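Local coordinates for DUF1460 domain-containing protein (Legionella pneumophila subsp. pneumophila, PDB 2IM9) that is of unknown function but may act as an amidase-like, papain-related hydrolase on amide bonds of peptidoglycan, at residues A[36-41]-A[88-93]; A[55-60]-A[269-274]. All blocks are in the same frame, centred on the assembly; numbering follows the deposited sequence. Where two conformers were deposited one is given.

From the N terminus the chain first runs through helix 27-45, which supplies 36-41, and then helix 53-63, which supplies 55-60. Interaction 1 closes the shorter loop, with 46 residues between its segments, when the connection ahead of helix 95-107 returns to the first helix at 88-93. Interaction 2 closes a much longer one across 208 residues, where strand 264-275 reaches the second helix through 269-274. The two loops cross, because 55-60 lies inside the first and 88-93 inside the second. Their centres are about 17 Å apart; interaction 1 ties helix 27-45 to the connection before helix 95-107, and interaction 2 ties helix 53-63 to the antiparallel sheet.

Interaction 1. Residues A[36-41]-A[88-93]; sequences SSIRKL and YRVDGF
The aromatic ring of Y88 meets I38 obliquely, with ring atom CD1 lying 4.3 Å from I38 CD1, the outer methyl of the isoleucine. One residue on, the guanidinium of R89 is engaged at its edge by the carboxylate of D91, close to its own plane. R89 NE lies 2.7 Å from D91 OD1, in a nearly straight bond of 174°, and R89 NH2 lies 3.0 Å from D91 OD2, so two nitrogens grip the carboxylate side-on and hold the two groups in a fixed mutual orientation. A further bond from R89 NH1 to the carbonyl of S73 fastens this arginine to another part of the chain. Between Y88 and D91, V90 turns toward the helix and divides its branches between neighbouring residues. With chi1 at -67°, its CG1 flanks the backbone N and comes within 4.3 Å of I38 CG1, whereas CG2 lies 4.1 Å from S37 CB. S37 was modelled in two conformers, so the approach of its hydroxyl to V90 is doubtful. No hydrogen bond crosses between 36-41 and 88-93, and the contact is apolar. The Y88 hydroxyl, however, bonds N35 just before 36-41, and also Q115. Helix 111-122 adds L111 and F114 around I38. What results is a helix-on-loop packing in which helix 27-45 lies against the loop that leads into helix 95-107, within a helical region consistent with the helical part of a papain-like fold.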
ATOM      1  N   SER A  36      10.574 -18.738   8.684  1.00 18.38           N
ATOM      2  CA  SER A  36      11.845 -18.814   9.391  1.00 19.40           C
ATOM      3  C   SER A  36      12.393 -17.412   9.690  1.00 19.24           C
ATOM      4  O   SER A  36      12.748 -17.127  10.830  1.00 19.15           O
ATOM      5  CB  SER A  36      12.844 -19.693   8.607  1.00 20.65           C
ATOM      6  OG  SER A  36      14.061 -19.820   9.313  1.00 22.53           O
ATOM      7  N   SER A  37      12.397 -16.528   8.686  1.00 18.57           N
ATOM      8  CA  SER A  37      12.917 -15.160   8.838  0.50 18.16           C
ATOM      9  C   SER A  37      12.116 -14.301   9.815  1.00 18.56           C
ATOM     10  O   SER A  37      12.690 -13.543  10.612  1.00 18.82           O
ATOM     11  CB  SER A  37      12.971 -14.461   7.478  0.50 18.32           C
ATOM     12  OG  SER A  37      13.906 -15.102   6.636  0.50 16.59           O
ATOM     13  N   ILE A  38      10.796 -14.418   9.750  1.00 17.23           N
ATOM     14  CA  ILE A  38       9.894 -13.658  10.620  1.00 17.38           C
ATOM     15  C   ILE A  38       9.973 -14.138  12.074  1.00 17.53           C
ATOM     16  O   ILE A  38      10.022 -13.316  12.998  1.00 17.35           O
ATOM     17  CB  ILE A  38       8.459 -13.678  10.065  1.00 16.75           C
ATOM     18  CG1 ILE A  38       8.441 -12.886   8.740  1.00 16.59           C
ATOM     19  CG2 ILE A  38       7.486 -13.063  11.066  1.00 15.57           C
ATOM     20  CD1 ILE A  38       7.179 -13.101   7.867  1.00 18.30           C
ATOM     21  N   ARG A  39       9.992 -15.462  12.274  1.00 18.56           N
ATOM     22  CA  ARG A  39      10.188 -16.015  13.610  1.00 20.02           C
ATOM     23  C   ARG A  39      11.437 -15.407  14.236  1.00 21.16           C
ATOM     24  O   ARG A  39      11.396 -14.960  15.385  1.00 21.56           O
ATOM     25  CB  ARG A  39      10.303 -17.547  13.564  1.00 20.07           C
ATOM     26  CG  ARG A  39      10.536 -18.201  14.910  1.00 22.40           C
ATOM     27  CD  ARG A  39       9.253 -18.189  15.713  1.00 22.33           C
ATOM     28  NE  ARG A  39       8.344 -19.265  15.306  1.00 23.51           N
ATOM     29  CZ  ARG A  39       7.034 -19.254  15.530  1.00 22.36           C
ATOM     30  NH1 ARG A  39       6.292 -20.284  15.157  1.00 24.48           N
ATOM     31  NH2 ARG A  39       6.464 -18.214  16.139  1.00 21.21           N
ATOM     32  N   LYS A  40      12.540 -15.395  13.475  1.00 21.92           N
ATOM     33  CA  LYS A  40      13.811 -14.836  13.953  1.00 23.05           C
ATOM     34  C   LYS A  40      13.736 -13.349  14.206  1.00 22.08           C
ATOM     35  O   LYS A  40      14.287 -12.863  15.201  1.00 22.07           O
ATOM     36  CB  LYS A  40      14.969 -15.134  12.987  1.00 23.53           C
ATOM     37  CG  LYS A  40      15.377 -16.600  12.949  1.00 26.49           C
ATOM     38  CD  LYS A  40      16.459 -16.855  11.904  1.00 27.03           C
ATOM     39  CE  LYS A  40      16.653 -18.358  11.666  1.00 33.74           C
ATOM     40  NZ  LYS A  40      17.973 -18.662  11.033  1.00 37.60           N
ATOM     41  N   LEU A  41      13.063 -12.619  13.313  1.00 21.04           N
ATOM     42  CA  LEU A  41      12.900 -11.183  13.497  1.00 21.56           C
ATOM     43  C   LEU A  41      12.304 -10.885  14.865  1.00 21.58           C
ATOM     44  O   LEU A  41      12.833 -10.052  15.605  1.00 21.09           O
ATOM     45  CB  LEU A  41      12.038 -10.557  12.391  1.00 21.76           C
ATOM     46  CG  LEU A  41      11.751  -9.058  12.557  1.00 23.58           C
ATOM     47  CD1 LEU A  41      13.038  -8.208  12.523  1.00 25.12           C
ATOM     48  CD2 LEU A  41      10.799  -8.620  11.470  1.00 26.42           C
ATOM     49  N   TYR A  88       2.547 -14.205   1.909  1.00 14.09           N
ATOM     50  CA  TYR A  88       3.565 -13.267   2.406  1.00 13.86           C
ATOM     51  C   TYR A  88       4.946 -13.810   2.016  1.00 13.71           C
ATOM     52  O   TYR A  88       5.103 -15.005   1.722  1.00 13.28           O
ATOM     53  CB  TYR A  88       3.487 -13.091   3.930  1.00 14.84           C
ATOM     54  CG  TYR A  88       3.437 -14.417   4.662  1.00 16.22           C
ATOM     55  CD1 TYR A  88       4.614 -15.057   5.075  1.00 16.22           C
ATOM     56  CD2 TYR A  88       2.207 -15.036   4.924  1.00 18.09           C
ATOM     57  CE1 TYR A  88       4.578 -16.293   5.736  1.00 17.63           C
ATOM     58  CE2 TYR A  88       2.143 -16.258   5.582  1.00 17.81           C
ATOM     59  CZ  TYR A  88       3.332 -16.886   5.984  1.00 17.23           C
ATOM     60  OH  TYR A  88       3.264 -18.097   6.633  1.00 20.60           O
ATOM     61  N   ARG A  89       5.929 -12.922   1.972  1.00 13.30           N
ATOM     62  CA  ARG A  89       7.282 -13.304   1.571  1.00 13.83           C
ATOM     63  C   ARG A  89       8.281 -12.265   2.028  1.00 14.47           C
ATOM     64  O   ARG A  89       7.906 -11.125   2.344  1.00 14.91           O
ATOM     65  CB  ARG A  89       7.355 -13.473   0.046  1.00 13.83           C
ATOM     66  CG  ARG A  89       7.147 -12.177  -0.729  1.00 13.65           C
ATOM     67  CD  ARG A  89       6.762 -12.442  -2.167  1.00 15.55           C
ATOM     68  NE  ARG A  89       7.805 -13.196  -2.899  1.00 15.49           N
ATOM     69  CZ  ARG A  89       7.681 -13.633  -4.156  1.00 17.56           C
ATOM     70  NH1 ARG A  89       6.566 -13.425  -4.841  1.00 18.15           N
ATOM     71  NH2 ARG A  89       8.685 -14.314  -4.734  1.00 17.81           N
ATOM     72  N   VAL A  90       9.559 -12.642   2.050  1.00 14.73           N
ATOM     73  CA  VAL A  90      10.606 -11.683   2.449  1.00 16.52           C
ATOM     74  C   VAL A  90      11.653 -11.472   1.365  1.00 16.88           C
ATOM     75  O   VAL A  90      12.652 -10.782   1.599  1.00 19.04           O
ATOM     76  CB  VAL A  90      11.305 -12.122   3.750  1.00 16.13           C
ATOM     77  CG1 VAL A  90      10.317 -12.054   4.928  1.00 16.22           C
ATOM     78  CG2 VAL A  90      11.894 -13.536   3.598  1.00 16.17           C
ATOM     79  N   ASP A  91      11.438 -12.069   0.200  1.00 17.98           N
ATOM     80  CA  ASP A  91      12.417 -12.053  -0.897  1.00 18.68           C
ATOM     81  C   ASP A  91      12.093 -11.014  -1.985  1.00 18.45           C
ATOM     82  O   ASP A  91      12.857 -10.837  -2.930  1.00 18.40           O
ATOM     83  CB  ASP A  91      12.520 -13.445  -1.535  1.00 19.55           C
ATOM     84  CG  ASP A  91      11.242 -13.849  -2.248  1.00 21.45           C
ATOM     85  OD1 ASP A  91      10.155 -13.577  -1.703  1.00 21.25           O
ATOM     86  OD2 ASP A  91      11.310 -14.422  -3.356  1.00 24.27           O
ATOM     87  N   GLY A  92      10.956 -10.333  -1.857  1.00 17.51           N
ATOM     88  CA  GLY A  92      10.541  -9.370  -2.882  1.00 16.61           C
ATOM     89  C   GLY A  92       9.290  -8.643  -2.431  1.00 16.66           C
ATOM     90  O   GLY A  92       8.523  -9.192  -1.642  1.00 15.05           O
ATOM     91  N   PHE A  93       9.107  -7.421  -2.927  1.00 15.63           N
ATOM     92  CA  PHE A  93       7.951  -6.583  -2.608  1.00 15.54           C
ATOM     93  C   PHE A  93       7.518  -5.743  -3.789  1.00 15.86           C
ATOM     94  O   PHE A  93       8.352  -5.380  -4.627  1.00 15.59           O
ATOM     95  CB  PHE A  93       8.313  -5.590  -1.500  1.00 15.32           C
ATOM     96  CG  PHE A  93       8.645  -6.236  -0.186  1.00 15.03           C
ATOM     97  CD1 PHE A  93       7.637  -6.703   0.649  1.00 14.79           C
ATOM     98  CD2 PHE A  93       9.979  -6.371   0.213  1.00 16.16           C
ATOM     99  CE1 PHE A  93       7.945  -7.317   1.874  1.00 14.90           C
ATOM    100  CE2 PHE A  93      10.299  -6.963   1.428  1.00 15.52           C
ATOM    101  CZ  PHE A  93       9.268  -7.436   2.269  1.00 15.90           C
TER

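Interaction 2. Residues A[55-60]-A[269-274]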
ATOM      1  N   ASP A  55       8.811   3.964  15.701  1.00 20.63           N
ATOM      2  CA  ASP A  55      10.159   3.400  15.701  1.00 21.40           C
ATOM      3  C   ASP A  55      10.164   1.941  15.252  1.00 20.46           C
ATOM      4  O   ASP A  55      11.096   1.510  14.585  1.00 20.29           O
ATOM      5  CB  ASP A  55      10.847   3.553  17.069  1.00 23.33           C
ATOM      6  CG  ASP A  55      11.345   4.996  17.336  1.00 27.13           C
ATOM      7  OD1 ASP A  55      11.396   5.834  16.404  1.00 31.36           O
ATOM      8  OD2 ASP A  55      11.699   5.289  18.497  1.00 31.37           O
ATOM      9  N   ARG A  56       9.131   1.188  15.613  1.00 19.41           N
ATOM     10  CA  ARG A  56       8.971  -0.178  15.080  1.00 18.60           C
ATOM     11  C   ARG A  56       8.867  -0.173  13.545  1.00 17.86           C
ATOM     12  O   ARG A  56       9.526  -0.941  12.841  1.00 16.87           O
ATOM     13  CB  ARG A  56       7.729  -0.825  15.687  1.00 19.26           C
ATOM     14  CG  ARG A  56       7.937  -1.271  17.129  1.00 19.97           C
ATOM     15  CD  ARG A  56       6.683  -1.920  17.708  1.00 21.03           C
ATOM     16  NE  ARG A  56       6.339  -3.185  17.046  1.00 19.36           N
ATOM     17  CZ  ARG A  56       6.795  -4.388  17.407  1.00 25.36           C
ATOM     18  NH1 ARG A  56       7.645  -4.528  18.437  1.00 20.83           N
ATOM     19  NH2 ARG A  56       6.393  -5.460  16.738  1.00 22.02           N
ATOM     20  N   ILE A  57       8.009   0.700  13.038  1.00 17.50           N
ATOM     21  CA  ILE A  57       7.836   0.837  11.587  1.00 16.52           C
ATOM     22  C   ILE A  57       9.158   1.219  10.945  1.00 17.04           C
ATOM     23  O   ILE A  57       9.504   0.688   9.908  1.00 15.98           O
ATOM     24  CB  ILE A  57       6.746   1.883  11.242  1.00 16.14           C
ATOM     25  CG1 ILE A  57       5.361   1.367  11.622  1.00 16.07           C
ATOM     26  CG2 ILE A  57       6.820   2.319   9.728  1.00 17.33           C
ATOM     27  CD1 ILE A  57       4.308   2.438  11.664  1.00 15.60           C
ATOM     28  N   SER A  58       9.899   2.148  11.560  1.00 17.45           N
ATOM     29  CA  SER A  58      11.180   2.556  10.986  0.50 17.91           C
ATOM     30  C   SER A  58      12.171   1.397  10.961  1.00 17.95           C
ATOM     31  O   SER A  58      12.813   1.164   9.947  1.00 18.50           O
ATOM     32  CB  SER A  58      11.774   3.766  11.722  0.50 18.09           C
ATOM     33  OG  SER A  58      13.010   4.160  11.132  0.50 18.88           O
ATOM     34  N   GLN A  59      12.286   0.672  12.074  1.00 18.26           N
ATOM     35  CA  GLN A  59      13.222  -0.438  12.172  1.00 18.65           C
ATOM     36  C   GLN A  59      12.889  -1.566  11.219  1.00 18.25           C
ATOM     37  O   GLN A  59      13.758  -2.045  10.503  1.00 18.38           O
ATOM     38  CB  GLN A  59      13.279  -0.938  13.611  1.00 19.56           C
ATOM     39  CG  GLN A  59      13.997   0.060  14.527  1.00 24.95           C
ATOM     40  CD  GLN A  59      14.117  -0.425  15.960  1.00 32.80           C
ATOM     41  OE1 GLN A  59      14.079  -1.631  16.228  1.00 36.12           O
ATOM     42  NE2 GLN A  59      14.276   0.519  16.893  1.00 35.44           N
ATOM     43  N   ILE A  60      11.614  -1.952  11.175  1.00 17.00           N
ATOM     44  CA  ILE A  60      11.182  -3.063  10.314  1.00 17.14           C
ATOM     45  C   ILE A  60      11.271  -2.693   8.824  1.00 16.78           C
ATOM     46  O   ILE A  60      11.758  -3.470   8.001  1.00 16.78           O
ATOM     47  CB  ILE A  60       9.768  -3.524  10.694  1.00 16.59           C
ATOM     48  CG1 ILE A  60       9.806  -4.112  12.104  1.00 17.81           C
ATOM     49  CG2 ILE A  60       9.214  -4.556   9.678  1.00 17.79           C
ATOM     50  CD1 ILE A  60       8.448  -4.191  12.783  1.00 18.15           C
ATOM     51  N   LEU A 269       2.800   4.240  -3.077  1.00 14.60           N
ATOM     52  CA  LEU A 269       2.843   4.538  -1.645  1.00 15.35           C
ATOM     53  C   LEU A 269       4.083   4.009  -0.973  1.00 15.17           C
ATOM     54  O   LEU A 269       4.813   3.193  -1.540  1.00 15.43           O
ATOM     55  CB  LEU A 269       1.567   4.077  -0.922  1.00 16.24           C
ATOM     56  CG  LEU A 269       1.366   2.577  -0.674  1.00 18.14           C
ATOM     57  CD1 LEU A 269       0.238   2.397   0.334  1.00 17.46           C
ATOM     58  CD2 LEU A 269       0.990   1.900  -1.945  1.00 21.91           C
ATOM     59  N   GLY A 270       4.313   4.472   0.248  1.00 14.97           N
ATOM     60  CA  GLY A 270       5.517   4.101   1.005  1.00 14.20           C
ATOM     61  C   GLY A 270       5.455   4.796   2.350  1.00 14.31           C
ATOM     62  O   GLY A 270       4.401   5.337   2.724  1.00 14.44           O
ATOM     63  N   PHE A 271       6.578   4.806   3.068  1.00 13.94           N
ATOM     64  CA  PHE A 271       6.639   5.398   4.399  1.00 13.77           C
ATOM     65  C   PHE A 271       7.456   6.679   4.425  1.00 14.11           C
ATOM     66  O   PHE A 271       8.412   6.830   3.643  1.00 14.71           O
ATOM     67  CB  PHE A 271       7.290   4.427   5.393  1.00 13.91           C
ATOM     68  CG  PHE A 271       6.504   3.166   5.620  1.00 14.51           C
ATOM     69  CD1 PHE A 271       5.363   3.174   6.409  1.00 14.86           C
ATOM     70  CD2 PHE A 271       6.908   1.968   5.037  1.00 15.02           C
ATOM     71  CE1 PHE A 271       4.628   2.004   6.625  1.00 14.44           C
ATOM     72  CE2 PHE A 271       6.183   0.790   5.246  1.00 15.22           C
ATOM     73  CZ  PHE A 271       5.039   0.807   6.045  1.00 15.60           C
ATOM     74  N   ALA A 272       7.045   7.591   5.295  1.00 13.60           N
ATOM     75  CA  ALA A 272       7.818   8.789   5.622  1.00 13.92           C
ATOM     76  C   ALA A 272       8.764   8.412   6.738  1.00 14.94           C
ATOM     77  O   ALA A 272       8.317   8.004   7.806  1.00 14.95           O
ATOM     78  CB  ALA A 272       6.887   9.925   6.093  1.00 14.48           C
ATOM     79  N   ILE A 273      10.066   8.567   6.515  1.00 14.78           N
ATOM     80  CA  ILE A 273      11.040   8.225   7.554  1.00 15.52           C
ATOM     81  C   ILE A 273      12.016   9.392   7.734  1.00 15.20           C
ATOM     82  O   ILE A 273      12.677   9.778   6.778  1.00 14.44           O
ATOM     83  CB  ILE A 273      11.846   6.936   7.192  1.00 15.81           C
ATOM     84  CG1 ILE A 273      10.927   5.723   6.946  1.00 16.29           C
ATOM     85  CG2 ILE A 273      12.908   6.633   8.288  1.00 18.05           C
ATOM     86  CD1 ILE A 273      10.183   5.178   8.207  1.00 16.86           C
ATOM     87  N   TRP A 274      12.088   9.933   8.948  1.00 16.14           N
ATOM     88  CA  TRP A 274      13.032  11.015   9.269  1.00 16.39           C
ATOM     89  C   TRP A 274      14.378  10.411   9.690  1.00 17.31           C
ATOM     90  O   TRP A 274      14.429   9.584  10.600  1.00 16.90           O
ATOM     91  CB  TRP A 274      12.502  11.868  10.403  1.00 17.41           C
ATOM     92  CG  TRP A 274      11.403  12.789   9.992  1.00 17.50           C
ATOM     93  CD1 TRP A 274      10.054  12.538  10.025  1.00 17.66           C
ATOM     94  CD2 TRP A 274      11.558  14.108   9.468  1.00 16.90           C
ATOM     95  NE1 TRP A 274       9.362  13.643   9.556  1.00 16.80           N
ATOM     96  CE2 TRP A 274      10.266  14.611   9.202  1.00 16.87           C
ATOM     97  CE3 TRP A 274      12.672  14.920   9.194  1.00 17.05           C
ATOM     98  CZ2 TRP A 274      10.055  15.898   8.691  1.00 17.29           C
ATOM     99  CZ3 TRP A 274      12.461  16.192   8.681  1.00 17.36           C
ATOM    100  CH2 TRP A 274      11.165  16.666   8.427  1.00 17.75           C
TER
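Helix-on-sheet packing joins helix 53-63 to strand 264-275, an inner strand of the antiparallel sheet that, with helix 95-107 packed beside it, is consistent with a papain-like fold. I57 and S58 of the helix meet F271 and I273, two residues apart on the strand and directed to the same side. One half of the contact is a CH-pi interaction: I57 CG2 sits over one face of the F271 ring, 4.0 Å from the ring centroid and 25° off the normal, displaced toward the rim. It therefore lies nearest F271 CD1, at 3.7 Å, and the two side chains cross at about a right angle. The branching of I57 explains the touch, since CG2 is the methyl that stands anti to the backbone N while CG1 is turned beside that nitrogen. V102 of helix 95-107 and V246 of the adjoining strand also touch F271, which links both helices to the sheet. Backbone bonds of F271 with R282 and of I273 with F280 keep the strand in place beside strand 278-285. No hydrogen bond runs between 55-60 and 269-274. At the other end of the contact the I273 side chain is bent, chi2 -68°, and its terminal methyl CD1 approaches the helix backbone itself, 3.9 Å from S58 CA and 4.1 Å from S58 CB.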